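Long-range contacts in 3-keto-5-aminohexanoate cleavage protein (Burkholderia xenovorans LB400, PDB 3E02), which probably cleaves 3-keto-5-aminohexanoate or a related beta-keto acid, using a bound zinc ion: residues Y174-L179 and G205-D210; S111-S116 and E170-D175. All coordinates share one frame; numbering follows the deposited sequence. Where two conformers were deposited one is given.

Contact 1 (Y174-L179 and G205-D210). With EDO (1,2-ethanediol), chain D.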
loop_
_atom_site.group_PDB
_atom_site.type_symbol
_atom_site.label_atom_id
_atom_site.label_comp_id
_atom_site.label_asym_id
_atom_site.label_seq_id
_atom_site.Cartn_x
_atom_site.Cartn_y
_atom_site.Cartn_z
ATOM N N TYR A 174 -6.448 -3.994 -17.159
ATOM C CA TYR A 174 -5.594 -5.158 -16.864
ATOM C C TYR A 174 -4.321 -4.819 -16.093
ATOM O O TYR A 174 -3.561 -5.714 -15.760
ATOM C CB TYR A 174 -5.159 -5.850 -18.161
ATOM C CG TYR A 174 -6.276 -6.415 -18.976
ATOM C CD1 TYR A 174 -7.047 -5.588 -19.792
ATOM C CD2 TYR A 174 -6.561 -7.784 -18.967
ATOM C CE1 TYR A 174 -8.095 -6.087 -20.552
ATOM C CE2 TYR A 174 -7.618 -8.306 -19.750
ATOM C CZ TYR A 174 -8.368 -7.439 -20.542
ATOM O OH TYR A 174 -9.397 -7.895 -21.328
ATOM N N ASP A 175 -4.046 -3.539 -15.888
ATOM C CA ASP A 175 -2.853 -3.122 -15.161
ATOM C C ASP A 175 -3.025 -1.673 -14.720
ATOM O O ASP A 175 -3.933 -0.983 -15.181
ATOM C CB ASP A 175 -1.605 -3.299 -16.054
ATOM C CG ASP A 175 -0.351 -3.647 -15.266
ATOM O OD1 ASP A 175 -0.285 -3.433 -14.030
ATOM O OD2 ASP A 175 0.609 -4.088 -15.907
ATOM N N VAL A 176 -2.132 -1.206 -13.855
ATOM C CA VAL A 176 -2.231 0.150 -13.288
ATOM C C VAL A 176 -2.177 1.232 -14.379
ATOM O O VAL A 176 -2.923 2.210 -14.306
ATOM C CB VAL A 176 -1.146 0.404 -12.217
ATOM C CG1 VAL A 176 -1.296 1.808 -11.610
ATOM C CG2 VAL A 176 -1.205 -0.702 -11.122
ATOM N N GLY A 177 -1.347 1.020 -15.404
ATOM C CA GLY A 177 -1.224 1.967 -16.522
ATOM C C GLY A 177 -2.541 2.214 -17.251
ATOM O O GLY A 177 -2.769 3.303 -17.774
ATOM N N HIS A 178 -3.421 1.210 -17.259
ATOM C CA HIS A 178 -4.748 1.336 -17.886
ATOM C C HIS A 178 -5.614 2.391 -17.199
ATOM O O HIS A 178 -6.434 3.025 -17.860
ATOM C CB HIS A 178 -5.454 -0.009 -17.930
ATOM C CG HIS A 178 -4.793 -1.008 -18.830
ATOM N ND1 HIS A 178 -5.489 -2.035 -19.422
ATOM C CD2 HIS A 178 -3.531 -1.082 -19.321
ATOM C CE1 HIS A 178 -4.664 -2.756 -20.162
ATOM N NE2 HIS A 178 -3.470 -2.193 -20.125
ATOM N N LEU A 179 -5.423 2.576 -15.890
ATOM C CA LEU A 179 -6.128 3.616 -15.126
ATOM C C LEU A 179 -5.697 5.000 -15.618
ATOM O O LEU A 179 -6.536 5.875 -15.849
ATOM C CB LEU A 179 -5.865 3.473 -13.620
ATOM C CG LEU A 179 -6.285 2.146 -12.972
ATOM C CD1 LEU A 179 -5.789 2.072 -11.527
ATOM C CD2 LEU A 179 -7.792 1.994 -13.063
ATOM N N GLY A 205 0.657 -11.413 -18.800
ATOM C CA GLY A 205 0.774 -10.206 -19.604
ATOM C C GLY A 205 0.097 -9.038 -18.884
ATOM O O GLY A 205 0.416 -7.893 -19.164
ATOM N N GLY A 206 -0.843 -9.329 -17.968
ATOM C CA GLY A 206 -1.517 -8.315 -17.146
ATOM C C GLY A 206 -1.041 -8.372 -15.702
ATOM O O GLY A 206 -0.088 -9.085 -15.362
ATOM N N ILE A 207 -1.747 -7.654 -14.838
ATOM C CA ILE A 207 -1.421 -7.614 -13.410
ATOM C C ILE A 207 -1.794 -8.961 -12.749
ATOM O O ILE A 207 -2.788 -9.582 -13.107
ATOM C CB ILE A 207 -2.063 -6.383 -12.742
ATOM C CG1 ILE A 207 -1.345 -6.009 -11.440
ATOM C CG2 ILE A 207 -3.583 -6.593 -12.560
ATOM C CD1 ILE A 207 -1.744 -4.618 -10.919
ATOM N N GLY A 208 -0.937 -9.424 -11.839
ATOM C CA GLY A 208 -1.121 -10.702 -11.173
ATOM C C GLY A 208 -2.238 -10.727 -10.160
ATOM O O GLY A 208 -2.637 -9.691 -9.621
ATOM N N ALA A 209 -2.697 -11.927 -9.844
ATOM C CA ALA A 209 -3.786 -12.111 -8.877
ATOM C C ALA A 209 -3.259 -12.179 -7.442
ATOM O O ALA A 209 -3.418 -13.186 -6.762
ATOM C CB ALA A 209 -4.617 -13.344 -9.236
ATOM N N ASP A 210 -2.624 -11.094 -7.000
ATOM C CA ASP A 210 -2.182 -10.892 -5.619
ATOM C C ASP A 210 -3.121 -9.803 -5.065
ATOM O O ASP A 210 -3.295 -8.766 -5.719
ATOM C CB ASP A 210 -0.727 -10.447 -5.536
ATOM C CG ASP A 210 0.255 -11.602 -5.774
ATOM O OD1 ASP A 210 0.177 -12.603 -5.043
ATOM O OD2 ASP A 210 1.123 -11.498 -6.665
HETATM C C1 EDO D . -11.115 -13.051 -19.496
HETATM O O1 EDO D . -10.900 -13.788 -18.286
HETATM C C2 EDO D . -10.362 -11.727 -19.418
HETATM O O2 EDO D . -10.275 -11.129 -20.718
HETATM O O HOH W 1 -0.092 -5.193 -18.425
#
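Where Y174-L179 meets G205-D210, the two backbones are nearest at D175 and I207, whose CA atoms lie 5.0 Å apart. One direct hydrogen bond ties them: the N-H of I207 reaches the carbonyl O of Y174 at 2.8 Å. It is nearly straight at hydrogen (162°), and the donor lies almost on the extended C=O line (176°). G206 CA passes close beside this same carbonyl.

I207 supplies the apolar packing. Its CG2 branch sits against the acceptor carbonyl, 3.3 Å from Y174 O. The other branch, with CG1 turned anti to its own N (chi1 -158°), runs past the D175 carboxylate, so that CD1 lies 3.6 Å from D175 OD1. The same methyl packs on V176 CG2 at 4.0 Å, the two side chains crossing at a slant.

The D175 carboxylate divides its work. OD1 accepts the N-H of V176 at 2.9 Å, at the start of helix 176-187. OD2 accepts a hydrogen bond from a water that also donates to G205 O, a second, water-mediated link between the segments. OD2 is further bound by G177 N of the second subunit, and that chain's D175 returns the bond.

At the other end, the Y174 hydroxyl has a weak, long bond of 3.4 Å to O2 of a 1,2-ethanediol lying at the ring edge; N113 is its stronger partner. The Y174 side chain lies about 6 Å from the zinc ion. Both segments follow barrel strands, 168-173 and 195-201, as do the loops above the catalytic end of a TIM barrel.

Contact 2 (S111-S116 and E170-D175); sequences SMNMGS and EFECYD. With EDO (1,2-ethanediol), chain D.
N113 and E172 come together through folded side chains: N113 keeps CG beside its own N (chi1 -63°), and E172 bends at chi2 (-55°). OD1 of N113 thereby lies 3.3 Å from E172 CG, with amide and carboxylate planes steeply inclined. The E172 carboxylate turns back along the strand, bringing OE2 to 3.1 Å from S111 CB.

Behind these groups, parallel strands 109-113 and 168-173 alternate their bonds: M112 N gives to E170 O, M112 O accepts E172 N at 2.8 Å, and M114 N gives to E172 O at 3.0 Å.

The other face holds selenomethionine M112 and F171. M114, also selenomethionine, lies alongside F171, its SE 3.8 Å from CD1, in an oblique Met-aromatic contact backed by helices 152-163 and 176-187.

Y174 OH sits 3.1 Å from N113 OD1, at the ring edge; a hydrogen bond is probable, though the ethanediol oxygen may compete for the hydroxyl. On this polar face the S111 side chain approaches the zinc to about 5 Å. E170 OE1, hydrogen-bonded to N84, lies 2.9 Å from E172 OE2 in one of two E170 conformers: tentatively, two acidic acceptors crowd together, unbonded to each other, beside the metal site.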
loop_
_atom_site.group_PDB
_atom_site.type_symbol
_atom_site.label_atom_id
_atom_site.label_comp_id
_atom_site.label_asym_id
_atom_site.label_seq_id
_atom_site.Cartn_x
_atom_site.Cartn_y
_atom_site.Cartn_z
ATOM N N SER A 111 -17.863 -3.560 -23.830
ATOM C CA SER A 111 -16.576 -3.608 -23.134
ATOM C C SER A 111 -15.613 -2.683 -23.884
ATOM O O SER A 111 -15.792 -2.440 -25.080
ATOM C CB SER A 111 -16.024 -5.038 -23.011
ATOM O OG SER A 111 -15.737 -5.597 -24.266
HETATM N N MSE A 112 -14.635 -2.135 -23.168
HETATM C CA MSE A 112 -13.645 -1.223 -23.749
HETATM C C MSE A 112 -12.314 -1.498 -23.069
HETATM O O MSE A 112 -12.113 -1.123 -21.927
HETATM C CB MSE A 112 -14.110 0.231 -23.548
HETATM C CG MSE A 112 -13.209 1.353 -24.063
HETATM SE SE MSE A 112 -12.899 1.306 -25.965
HETATM C CE MSE A 112 -14.781 1.243 -26.661
ATOM N N ASN A 113 -11.416 -2.171 -23.781
ATOM C CA ASN A 113 -10.106 -2.543 -23.246
ATOM C C ASN A 113 -9.216 -1.299 -23.222
ATOM O O ASN A 113 -9.051 -0.646 -24.256
ATOM C CB ASN A 113 -9.546 -3.687 -24.063
ATOM C CG ASN A 113 -10.418 -4.933 -23.949
ATOM O OD1 ASN A 113 -10.537 -5.498 -22.875
ATOM N ND2 ASN A 113 -11.081 -5.319 -25.050
HETATM N N MSE A 114 -8.681 -0.972 -22.037
HETATM C CA MSE A 114 -7.970 0.314 -21.813
HETATM C C MSE A 114 -6.466 0.387 -22.071
HETATM O O MSE A 114 -5.830 1.388 -21.753
HETATM C CB MSE A 114 -8.338 0.870 -20.426
HETATM C CG MSE A 114 -9.775 1.359 -20.321
HETATM SE SE MSE A 114 -10.253 2.639 -21.710
HETATM C CE MSE A 114 -8.900 3.851 -21.482
ATOM N N GLY A 115 -5.906 -0.627 -22.702
ATOM C CA GLY A 115 -4.492 -0.575 -23.049
ATOM C C GLY A 115 -4.053 -1.791 -23.808
ATOM O O GLY A 115 -4.774 -2.791 -23.852
ATOM N N SER A 116 -2.892 -1.684 -24.434
ATOM C CA SER A 116 -2.313 -2.791 -25.187
ATOM C C SER A 116 -1.456 -3.595 -24.232
ATOM O O SER A 116 -0.714 -3.025 -23.415
ATOM C CB SER A 116 -1.478 -2.290 -26.364
ATOM O OG SER A 116 -2.255 -1.514 -27.257
ATOM N N GLU A 170 -17.844 -0.575 -20.229
ATOM C CA GLU A 170 -17.270 -1.383 -19.153
ATOM C C GLU A 170 -15.774 -1.232 -19.483
ATOM O O GLU A 170 -15.284 -1.875 -20.413
ATOM C CB GLU A 170 -17.742 -2.852 -19.234
ATOM C CG GLU A 170 -17.173 -3.855 -18.170
ATOM C CD GLU A 170 -17.312 -5.352 -18.561
ATOM O OE1 GLU A 170 -17.648 -5.675 -19.717
ATOM O OE2 GLU A 170 -17.038 -6.240 -17.720
ATOM N N PHE A 171 -15.071 -0.370 -18.746
ATOM C CA PHE A 171 -13.639 -0.116 -18.988
ATOM C C PHE A 171 -12.798 -1.248 -18.403
ATOM O O PHE A 171 -12.691 -1.356 -17.171
ATOM C CB PHE A 171 -13.221 1.236 -18.394
ATOM C CG PHE A 171 -13.979 2.408 -18.944
ATOM C CD1 PHE A 171 -13.757 2.837 -20.248
ATOM C CD2 PHE A 171 -14.905 3.103 -18.157
ATOM C CE1 PHE A 171 -14.457 3.933 -20.778
ATOM C CE2 PHE A 171 -15.604 4.206 -18.666
ATOM C CZ PHE A 171 -15.383 4.621 -19.985
ATOM N N GLU A 172 -12.209 -2.081 -19.265
ATOM C CA GLU A 172 -11.408 -3.237 -18.812
ATOM C C GLU A 172 -9.983 -2.772 -18.580
ATOM O O GLU A 172 -9.304 -2.386 -19.523
ATOM C CB GLU A 172 -11.375 -4.397 -19.808
ATOM C CG GLU A 172 -12.652 -4.720 -20.520
ATOM C CD GLU A 172 -13.810 -4.994 -19.615
ATOM O OE1 GLU A 172 -13.622 -5.429 -18.468
ATOM O OE2 GLU A 172 -14.931 -4.798 -20.089
ATOM N N CYS A 173 -9.546 -2.824 -17.325
ATOM C CA CYS A 173 -8.233 -2.357 -16.897
ATOM C C CYS A 173 -7.437 -3.557 -16.379
ATOM O O CYS A 173 -7.742 -4.084 -15.317
ATOM C CB CYS A 173 -8.428 -1.294 -15.814
ATOM S SG CYS A 173 -9.353 0.180 -16.395
ATOM N N TYR A 174 -6.448 -3.994 -17.159
ATOM C CA TYR A 174 -5.594 -5.158 -16.864
ATOM C C TYR A 174 -4.321 -4.819 -16.093
ATOM O O TYR A 174 -3.561 -5.714 -15.760
ATOM C CB TYR A 174 -5.159 -5.850 -18.161
ATOM C CG TYR A 174 -6.276 -6.415 -18.976
ATOM C CD1 TYR A 174 -7.047 -5.588 -19.792
ATOM C CD2 TYR A 174 -6.561 -7.784 -18.967
ATOM C CE1 TYR A 174 -8.095 -6.087 -20.552
ATOM C CE2 TYR A 174 -7.618 -8.306 -19.750
ATOM C CZ TYR A 174 -8.368 -7.439 -20.542
ATOM O OH TYR A 174 -9.397 -7.895 -21.328
ATOM N N ASP A 175 -4.046 -3.539 -15.888
ATOM C CA ASP A 175 -2.853 -3.122 -15.161
ATOM C C ASP A 175 -3.025 -1.673 -14.720
ATOM O O ASP A 175 -3.933 -0.983 -15.181
ATOM C CB ASP A 175 -1.605 -3.299 -16.054
ATOM C CG ASP A 175 -0.351 -3.647 -15.266
ATOM O OD1 ASP A 175 -0.285 -3.433 -14.030
ATOM O OD2 ASP A 175 0.609 -4.088 -15.907
HETATM C C1 EDO D . -11.115 -13.051 -19.496
HETATM O O1 EDO D . -10.900 -13.788 -18.286
HETATM C C2 EDO D . -10.362 -11.727 -19.418
HETATM O O2 EDO D . -10.275 -11.129 -20.718
#

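Contacts 1 and 2 have centres 10 Å apart and share Y174 and D175, where strand 168-173 ends and helix 176-187 is about to begin. Along the chain come 111-116, then 170-175 running into 174-179, and finally 205-210. Strands 109-113, 168-173 and 195-201 are consecutive neighbours in the parallel barrel: contact 2 pairs 109-113 with 168-173, and contact 1 joins what follows 168-173 to the loop after 195-201. H178 of contact 1 packs on contact 2, its NE2 3.5 Å from G115 CA. Both contacts also reach the second subunit, placing this side of the zinc-containing barrel mouth next to an assembly interface.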